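Local atomic coordinates of maleylacetoacetate isomerase (Anaeromyxobacter dehalogenans, PDB entry 4IGJ), a protein that probably catalyses the glutathione-dependent cis-trans isomerisation of maleylacetoacetate to fumarylacetoacetate, as a zeta-class member of the glutathione transferase superfamily. Residues A[24-32]-A[48-58]; A[109-120]-A[182-190]. All coordinates share one frame; numbering follows the deposited sequence.

Contact 1 (24-32 with 48-58) joins two parallel strands in the N-terminal glutathione transferase domain, whereas contact 2 (109-120 with 182-190) joins the loop before helix 114-128 and Val-120 within that helix to the start of helix 185-199 in the all-helical C-terminal domain. The first is partly buried: backbone hydrogen bonds carry it, and its charged residues and aromatic rings lie at the sheet's faces and far end. The second is smaller and nearly wholly buried, with one backbone bond set among leucine, valine and alanine side chains. They share no element and do not touch, their nearest atoms being about 8 Å apart, yet residues from both pack on helix 34-45.

Contact 1 of 2, residues A[24-32]-A[48-58]; sequences TLRLYSYWR and LAYEYRAVDLL
Leu-48 opens the contact, its CB against CD1 of Leu-25, and a water then joins Ala-49 O to Leu-25 N just before the strands pair. Tyr-50 holds its ring between the backbone N and the carbonyl carbon (chi1 65°), which lays the side chain alongside Leu-27, CD1 lying 3.7 Å from Leu-27 CB. At Glu-51 the parallel pairing begins: its N donates to Leu-25 O at 2.9 Å, and its O accepts from Leu-27 N at 2.8 Å. The Glu-51 carboxylate reaches the guanidinium edge of Arg-26 in a long, weak salt bridge, OE2 to NE 3.3 Å, the two planes 57° apart. On the other face of the sheet, Tyr-52 brings its OH to Ser-29 OG, a weak bond of 2.9 Å donated by the serine; Arg-40 grips the same OG, and Asp-233 meets the tyrosine OH weakly. Arg-53 continues the pairing through its N to Leu-27 O and its O from Ser-29 N. Its CB lies over one face of the Tyr-28 ring, 4.2 Å from the centroid, in a CH-pi contact, before NH1 turns to Ala-54 O. Val-55 N ends the series on Ser-29 O at 2.8 Å, while its CG2 touches the edge of the Tyr-28 ring. Asp-56 caps the turn into the next helix, OD1 accepting from Ala-59 N and weakly from Leu-58 N. Leu-57 then puts CB over the centre of the Tyr-30 ring, 4.0 Å from its centroid, with Trp-31 CD1 on the opposite face. Strand 24-29, helix 34-45 and strand 51-54 make up a beta-alpha-beta crossover, the opening unit of the thioredoxin-like domain that binds glutathione in this superfamily.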
# COMPACT_ATOMS: atom_id res chain seq x y z
N THR A 24 -8.29 -18.02 17.80
CA THR A 24 -6.95 -18.58 17.61
C THR A 24 -6.39 -18.10 16.26
O THR A 24 -7.15 -17.83 15.33
CB THR A 24 -6.93 -20.11 17.67
OG1 THR A 24 -7.74 -20.66 16.62
CG2 THR A 24 -7.45 -20.59 19.01
N LEU A 25 -5.07 -18.02 16.17
CA LEU A 25 -4.41 -17.43 14.99
C LEU A 25 -3.41 -18.38 14.34
O LEU A 25 -2.64 -19.05 15.03
CB LEU A 25 -3.69 -16.15 15.38
CG LEU A 25 -4.50 -15.03 16.01
CD1 LEU A 25 -3.57 -13.87 16.35
CD2 LEU A 25 -5.61 -14.57 15.10
N ARG A 26 -3.40 -18.40 13.01
CA ARG A 26 -2.42 -19.18 12.27
C ARG A 26 -1.91 -18.34 11.09
O ARG A 26 -2.68 -17.91 10.23
CB ARG A 26 -3.07 -20.47 11.77
CG ARG A 26 -2.29 -21.19 10.68
CD ARG A 26 -3.13 -22.32 10.10
NE ARG A 26 -2.88 -23.58 10.78
CZ ARG A 26 -2.50 -24.69 10.16
NH1 ARG A 26 -2.28 -25.80 10.84
NH2 ARG A 26 -2.33 -24.68 8.84
N LEU A 27 -0.60 -18.14 11.05
CA LEU A 27 -0.01 -17.31 10.01
C LEU A 27 0.67 -18.14 8.94
O LEU A 27 1.60 -18.89 9.23
CB LEU A 27 1.01 -16.35 10.61
CG LEU A 27 1.66 -15.41 9.59
CD1 LEU A 27 0.62 -14.43 9.03
CD2 LEU A 27 2.83 -14.69 10.21
N TYR A 28 0.20 -17.99 7.70
CA TYR A 28 0.88 -18.57 6.54
C TYR A 28 2.03 -17.65 6.17
O TYR A 28 1.82 -16.51 5.74
CB TYR A 28 -0.09 -18.73 5.38
CG TYR A 28 -1.12 -19.81 5.61
CD1 TYR A 28 -0.97 -21.07 5.04
CD2 TYR A 28 -2.24 -19.58 6.41
CE1 TYR A 28 -1.89 -22.07 5.25
CE2 TYR A 28 -3.17 -20.58 6.63
CZ TYR A 28 -2.99 -21.82 6.04
OH TYR A 28 -3.92 -22.82 6.26
N SER A 29 3.26 -18.14 6.35
CA SER A 29 4.45 -17.31 6.28
C SER A 29 5.56 -18.06 5.55
O SER A 29 5.61 -19.29 5.58
CB SER A 29 4.92 -16.96 7.69
OG SER A 29 6.17 -16.28 7.70
N TYR A 30 6.42 -17.29 4.88
CA TYR A 30 7.69 -17.78 4.35
C TYR A 30 8.77 -17.01 5.11
O TYR A 30 8.62 -15.80 5.32
CB TYR A 30 7.75 -17.48 2.85
CG TYR A 30 9.06 -17.81 2.15
CD1 TYR A 30 9.53 -19.12 2.07
CD2 TYR A 30 9.80 -16.81 1.53
CE1 TYR A 30 10.71 -19.41 1.43
CE2 TYR A 30 10.98 -17.09 0.88
CZ TYR A 30 11.43 -18.39 0.83
OH TYR A 30 12.61 -18.66 0.18
N TRP A 31 9.85 -17.68 5.51
CA TRP A 31 10.82 -17.06 6.42
C TRP A 31 11.34 -15.73 5.88
O TRP A 31 11.50 -14.77 6.65
CB TRP A 31 11.99 -18.03 6.71
CG TRP A 31 12.86 -18.28 5.51
CD1 TRP A 31 12.56 -19.08 4.45
CD2 TRP A 31 14.15 -17.73 5.25
NE1 TRP A 31 13.60 -19.06 3.54
CE2 TRP A 31 14.58 -18.23 4.00
CE3 TRP A 31 14.99 -16.85 5.95
CZ2 TRP A 31 15.81 -17.89 3.43
CZ3 TRP A 31 16.21 -16.52 5.39
CH2 TRP A 31 16.61 -17.03 4.14
N ARG A 32 11.54 -15.65 4.57
CA ARG A 32 12.17 -14.47 4.00
C ARG A 32 11.21 -13.45 3.39
O ARG A 32 11.65 -12.41 2.88
CB ARG A 32 13.21 -14.88 2.97
CG ARG A 32 14.41 -13.96 2.96
CD ARG A 32 15.42 -14.42 1.94
NE ARG A 32 16.77 -14.06 2.34
CZ ARG A 32 17.86 -14.46 1.70
NH1 ARG A 32 19.06 -14.09 2.13
NH2 ARG A 32 17.75 -15.23 0.63
N LEU A 48 0.86 -11.52 20.75
CA LEU A 48 -0.14 -12.49 20.32
C LEU A 48 0.49 -13.79 19.86
O LEU A 48 1.33 -13.80 18.94
CB LEU A 48 -1.00 -11.90 19.20
CG LEU A 48 -1.75 -10.61 19.54
CD1 LEU A 48 -2.39 -10.02 18.30
CD2 LEU A 48 -2.80 -10.86 20.62
N ALA A 49 0.10 -14.90 20.48
CA ALA A 49 0.61 -16.19 20.06
C ALA A 49 -0.07 -16.61 18.77
O ALA A 49 -1.24 -16.27 18.53
CB ALA A 49 0.38 -17.23 21.15
N TYR A 50 0.66 -17.34 17.94
CA TYR A 50 0.10 -17.84 16.70
C TYR A 50 0.82 -19.09 16.22
O TYR A 50 2.00 -19.29 16.55
CB TYR A 50 0.13 -16.75 15.62
CG TYR A 50 1.52 -16.32 15.18
CD1 TYR A 50 2.12 -16.88 14.07
CD2 TYR A 50 2.21 -15.35 15.88
CE1 TYR A 50 3.38 -16.47 13.67
CE2 TYR A 50 3.47 -14.94 15.50
CZ TYR A 50 4.05 -15.50 14.39
OH TYR A 50 5.30 -15.08 14.01
N GLU A 51 0.12 -19.92 15.46
CA GLU A 51 0.73 -21.07 14.80
C GLU A 51 1.41 -20.65 13.50
O GLU A 51 0.84 -19.88 12.72
CB GLU A 51 -0.32 -22.13 14.47
CG GLU A 51 -1.08 -22.64 15.66
CD GLU A 51 -2.06 -23.73 15.27
OE1 GLU A 51 -2.50 -24.48 16.17
OE2 GLU A 51 -2.39 -23.83 14.07
N TYR A 52 2.61 -21.16 13.27
CA TYR A 52 3.35 -20.84 12.06
C TYR A 52 3.08 -21.93 11.03
O TYR A 52 3.38 -23.10 11.27
CB TYR A 52 4.84 -20.75 12.36
CG TYR A 52 5.68 -20.15 11.24
CD1 TYR A 52 6.07 -18.82 11.29
CD2 TYR A 52 6.10 -20.91 10.16
CE1 TYR A 52 6.83 -18.26 10.28
CE2 TYR A 52 6.86 -20.35 9.14
CZ TYR A 52 7.23 -19.03 9.21
OH TYR A 52 8.00 -18.46 8.22
N ARG A 53 2.51 -21.55 9.89
CA ARG A 53 2.34 -22.49 8.79
C ARG A 53 3.26 -22.05 7.66
O ARG A 53 3.01 -21.03 7.00
CB ARG A 53 0.88 -22.53 8.30
CG ARG A 53 0.50 -23.76 7.44
CD ARG A 53 1.09 -23.75 6.01
NE ARG A 53 0.40 -24.68 5.11
CZ ARG A 53 0.81 -24.98 3.88
NH1 ARG A 53 1.92 -24.43 3.40
NH2 ARG A 53 0.13 -25.83 3.14
N ALA A 54 4.31 -22.82 7.44
CA ALA A 54 5.30 -22.48 6.43
C ALA A 54 4.76 -22.67 5.03
O ALA A 54 4.11 -23.67 4.72
CB ALA A 54 6.57 -23.31 6.64
N VAL A 55 5.03 -21.69 4.17
CA VAL A 55 4.73 -21.79 2.76
C VAL A 55 6.04 -21.62 2.02
O VAL A 55 6.63 -20.55 2.04
CB VAL A 55 3.72 -20.71 2.32
CG1 VAL A 55 3.50 -20.76 0.81
CG2 VAL A 55 2.40 -20.87 3.06
N ASP A 56 6.52 -22.70 1.40
CA ASP A 56 7.81 -22.66 0.73
C ASP A 56 7.68 -21.99 -0.62
O ASP A 56 7.39 -22.63 -1.63
CB ASP A 56 8.38 -24.08 0.58
CG ASP A 56 9.85 -24.09 0.22
OD1 ASP A 56 10.34 -23.10 -0.35
OD2 ASP A 56 10.52 -25.12 0.49
N LEU A 57 7.88 -20.67 -0.64
CA LEU A 57 7.72 -19.91 -1.87
C LEU A 57 8.76 -20.28 -2.92
O LEU A 57 8.51 -20.17 -4.11
CB LEU A 57 7.75 -18.41 -1.59
CG LEU A 57 6.54 -17.86 -0.84
CD1 LEU A 57 6.68 -16.37 -0.59
CD2 LEU A 57 5.26 -18.15 -1.62
N LEU A 58 9.93 -20.73 -2.47
CA LEU A 58 10.98 -21.11 -3.42
C LEU A 58 10.70 -22.44 -4.11
O LEU A 58 10.86 -22.56 -5.32
CB LEU A 58 12.36 -21.13 -2.75
CG LEU A 58 13.54 -21.26 -3.72
CD1 LEU A 58 13.43 -20.22 -4.84
CD2 LEU A 58 14.86 -21.13 -2.98
O HOH W 1 -3.49 -18.15 18.59

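Contact 2 of 2, residues A[109-120]-A[182-190]; sequences LLPPDLWGRARV and APTLADCYL
The flat carbonyl of Leu-109 is met in its own plane by Leu-185 N, which donates to a lone pair of Leu-109 O at 2.9 Å, while Thr-184 CB also closes on that oxygen at 3.2 Å. Nearby, the Arg-117 guanidinium carries Leu-110 CD1 on one face, toward the rim, and Pro-111 O at its edge, accepting from NH1 at 3.0 Å in a nearly straight bond (168°). This ties the loop at Pro-111 back to the first turn of helix 114-128. Leu-185 serves both leucines with separate branches: CD2 lies 3.7 Å from Leu-109 CB, the two side chains crossing at about a right angle, and CD1 lies 3.9 Å from Leu-110 CG. Leu-109 CD2 meanwhile rests on the carbonyl of Pro-183. From the helix side comes Val-120, whose CG1, anti to the backbone N (chi1 170°), covers the first turn of helix 185-199, 3.7 Å from Ala-186 N and also against Leu-185 CB. That turn is closed by a capping box: Thr-184 OG1 accepts from Ala-186 N, and Thr-184 N donates to Asp-187 OD2 at 2.9 Å, on the anti lone pair of the carboxylate. Ser-178 holds the other oxygen, OD1, so this buried carboxylate has a partner at each end. Such a Thr-X-X-Asp box at the start of this helix is familiar from glutathione transferases. Around the contact, Leu-185 packs on Leu-97 of helix 93-103, where Glu-101 takes the Leu-109 N-H, and Cys-188 lies against Leu-41 and Leu-45 of helix 34-45. In the first turn of helix 114-128, ahead of Val-120, Arg-117 makes a salt bridge to Glu-102 of the second subunit.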
# COMPACT_ATOMS: atom_id res chain seq x y z
N LEU A 109 -0.18 0.31 17.92
CA LEU A 109 0.81 0.55 16.86
C LEU A 109 0.41 1.72 15.96
O LEU A 109 1.13 2.05 15.02
CB LEU A 109 1.07 -0.72 16.05
CG LEU A 109 1.62 -1.87 16.90
CD1 LEU A 109 1.83 -3.13 16.08
CD2 LEU A 109 2.92 -1.47 17.58
N LEU A 110 -0.74 2.33 16.26
CA LEU A 110 -1.11 3.63 15.69
C LEU A 110 -1.40 4.57 16.85
O LEU A 110 -2.02 4.16 17.83
CB LEU A 110 -2.36 3.52 14.80
CG LEU A 110 -2.16 2.89 13.42
CD1 LEU A 110 -3.50 2.64 12.73
CD2 LEU A 110 -1.26 3.75 12.57
N PRO A 111 -0.95 5.83 16.76
CA PRO A 111 -1.25 6.77 17.84
C PRO A 111 -2.72 7.17 17.85
O PRO A 111 -3.46 6.85 16.93
CB PRO A 111 -0.34 7.96 17.53
CG PRO A 111 -0.13 7.91 16.08
CD PRO A 111 -0.14 6.44 15.69
N PRO A 112 -3.16 7.84 18.93
CA PRO A 112 -4.58 8.19 19.03
C PRO A 112 -4.94 9.49 18.32
O PRO A 112 -6.12 9.73 18.05
CB PRO A 112 -4.78 8.34 20.55
CG PRO A 112 -3.44 8.74 21.05
CD PRO A 112 -2.46 7.97 20.21
N ASP A 113 -3.95 10.31 18.00
CA ASP A 113 -4.24 11.56 17.30
C ASP A 113 -4.27 11.35 15.79
O ASP A 113 -3.50 10.56 15.23
CB ASP A 113 -3.23 12.64 17.70
CG ASP A 113 -1.85 12.35 17.21
OD1 ASP A 113 -1.19 11.46 17.78
OD2 ASP A 113 -1.43 13.01 16.23
N LEU A 114 -5.18 12.05 15.11
CA LEU A 114 -5.44 11.75 13.71
C LEU A 114 -4.28 12.12 12.80
O LEU A 114 -4.03 11.44 11.80
CB LEU A 114 -6.73 12.42 13.23
CG LEU A 114 -8.00 12.03 13.99
CD1 LEU A 114 -9.23 12.49 13.22
CD2 LEU A 114 -8.07 10.54 14.26
N TRP A 115 -3.56 13.20 13.13
CA TRP A 115 -2.42 13.60 12.31
C TRP A 115 -1.33 12.54 12.37
O TRP A 115 -0.74 12.20 11.35
CB TRP A 115 -1.86 14.97 12.74
CG TRP A 115 -2.90 16.05 12.86
CD1 TRP A 115 -3.25 16.72 14.00
CD2 TRP A 115 -3.72 16.59 11.81
NE1 TRP A 115 -4.24 17.64 13.72
CE2 TRP A 115 -4.54 17.58 12.38
CE3 TRP A 115 -3.83 16.33 10.44
CZ2 TRP A 115 -5.47 18.31 11.63
CZ3 TRP A 115 -4.76 17.07 9.69
CH2 TRP A 115 -5.57 18.04 10.30
N GLY A 116 -1.05 12.04 13.58
CA GLY A 116 -0.04 11.02 13.76
C GLY A 116 -0.41 9.74 13.06
O GLY A 116 0.46 9.05 12.52
N ARG A 117 -1.69 9.40 13.07
CA ARG A 117 -2.14 8.21 12.34
C ARG A 117 -1.88 8.33 10.84
O ARG A 117 -1.41 7.38 10.20
CB ARG A 117 -3.62 7.92 12.64
CG ARG A 117 -3.84 7.57 14.09
CD ARG A 117 -5.30 7.65 14.52
NE ARG A 117 -6.09 6.54 14.00
CZ ARG A 117 -6.15 5.34 14.56
NH1 ARG A 117 -5.44 5.07 15.64
NH2 ARG A 117 -6.91 4.41 14.02
N ALA A 118 -2.18 9.50 10.28
CA ALA A 118 -1.94 9.76 8.87
C ALA A 118 -0.46 9.71 8.54
O ALA A 118 -0.08 9.17 7.49
CB ALA A 118 -2.53 11.11 8.46
N ARG A 119 0.39 10.24 9.42
CA ARG A 119 1.84 10.19 9.19
C ARG A 119 2.33 8.74 9.21
O ARG A 119 3.09 8.31 8.34
CB ARG A 119 2.60 11.02 10.24
CG ARG A 119 4.11 10.99 10.07
CD ARG A 119 4.85 11.86 11.09
NE ARG A 119 6.30 11.83 10.87
CZ ARG A 119 7.13 10.94 11.42
NH1 ARG A 119 6.67 10.00 12.22
NH2 ARG A 119 8.43 10.99 11.16
N VAL A 120 1.90 7.99 10.21
CA VAL A 120 2.35 6.60 10.32
C VAL A 120 1.89 5.77 9.13
O VAL A 120 2.68 5.00 8.56
CB VAL A 120 1.87 5.95 11.63
CG1 VAL A 120 2.13 4.45 11.62
CG2 VAL A 120 2.57 6.58 12.83
N ALA A 182 8.24 5.10 20.46
CA ALA A 182 7.82 3.71 20.59
C ALA A 182 7.52 3.12 19.22
O ALA A 182 7.22 3.86 18.28
CB ALA A 182 6.62 3.59 21.50
N PRO A 183 7.62 1.80 19.08
CA PRO A 183 7.32 1.18 17.78
C PRO A 183 5.90 1.44 17.30
O PRO A 183 4.96 1.47 18.11
CB PRO A 183 7.49 -0.31 18.05
CG PRO A 183 8.48 -0.38 19.16
CD PRO A 183 8.17 0.82 20.03
N THR A 184 5.75 1.62 15.99
CA THR A 184 4.45 1.75 15.36
C THR A 184 4.41 0.90 14.09
O THR A 184 5.39 0.24 13.73
CB THR A 184 4.15 3.20 14.94
OG1 THR A 184 5.12 3.62 13.97
CG2 THR A 184 4.18 4.16 16.13
N LEU A 185 3.28 0.94 13.39
CA LEU A 185 3.18 0.25 12.12
C LEU A 185 4.28 0.67 11.14
O LEU A 185 4.71 -0.14 10.31
CB LEU A 185 1.80 0.45 11.49
CG LEU A 185 0.61 -0.21 12.19
CD1 LEU A 185 -0.63 -0.07 11.33
CD2 LEU A 185 0.89 -1.69 12.47
N ALA A 186 4.75 1.91 11.24
CA ALA A 186 5.81 2.38 10.35
C ALA A 186 7.08 1.55 10.47
O ALA A 186 7.72 1.25 9.46
CB ALA A 186 6.10 3.86 10.59
N ASP A 187 7.45 1.17 11.69
CA ASP A 187 8.63 0.35 11.90
C ASP A 187 8.44 -1.06 11.37
O ASP A 187 9.40 -1.70 10.95
CB ASP A 187 8.99 0.32 13.38
CG ASP A 187 9.13 1.71 13.96
OD1 ASP A 187 10.04 2.44 13.51
OD2 ASP A 187 8.32 2.07 14.84
N CYS A 188 7.20 -1.54 11.39
CA CYS A 188 6.89 -2.87 10.87
C CYS A 188 7.16 -2.97 9.37
O CYS A 188 7.46 -4.06 8.87
CB CYS A 188 5.43 -3.24 11.17
SG CYS A 188 5.05 -3.38 12.96
N TYR A 189 7.07 -1.84 8.68
CA TYR A 189 7.38 -1.76 7.24
C TYR A 189 8.84 -1.41 6.98
O TYR A 189 9.46 -1.96 6.05
CB TYR A 189 6.43 -0.76 6.55
CG TYR A 189 5.07 -1.36 6.30
CD1 TYR A 189 4.75 -1.90 5.06
CD2 TYR A 189 4.12 -1.44 7.32
CE1 TYR A 189 3.51 -2.49 4.83
CE2 TYR A 189 2.89 -2.04 7.10
CZ TYR A 189 2.59 -2.56 5.86
OH TYR A 189 1.39 -3.17 5.65
N LEU A 190 9.41 -0.51 7.77
CA LEU A 190 10.80 -0.09 7.59
C LEU A 190 11.80 -1.23 7.75
O LEU A 190 12.69 -1.42 6.90
CB LEU A 190 11.15 1.01 8.59
CG LEU A 190 12.61 1.43 8.55
CD1 LEU A 190 12.93 2.07 7.22
CD2 LEU A 190 12.89 2.39 9.69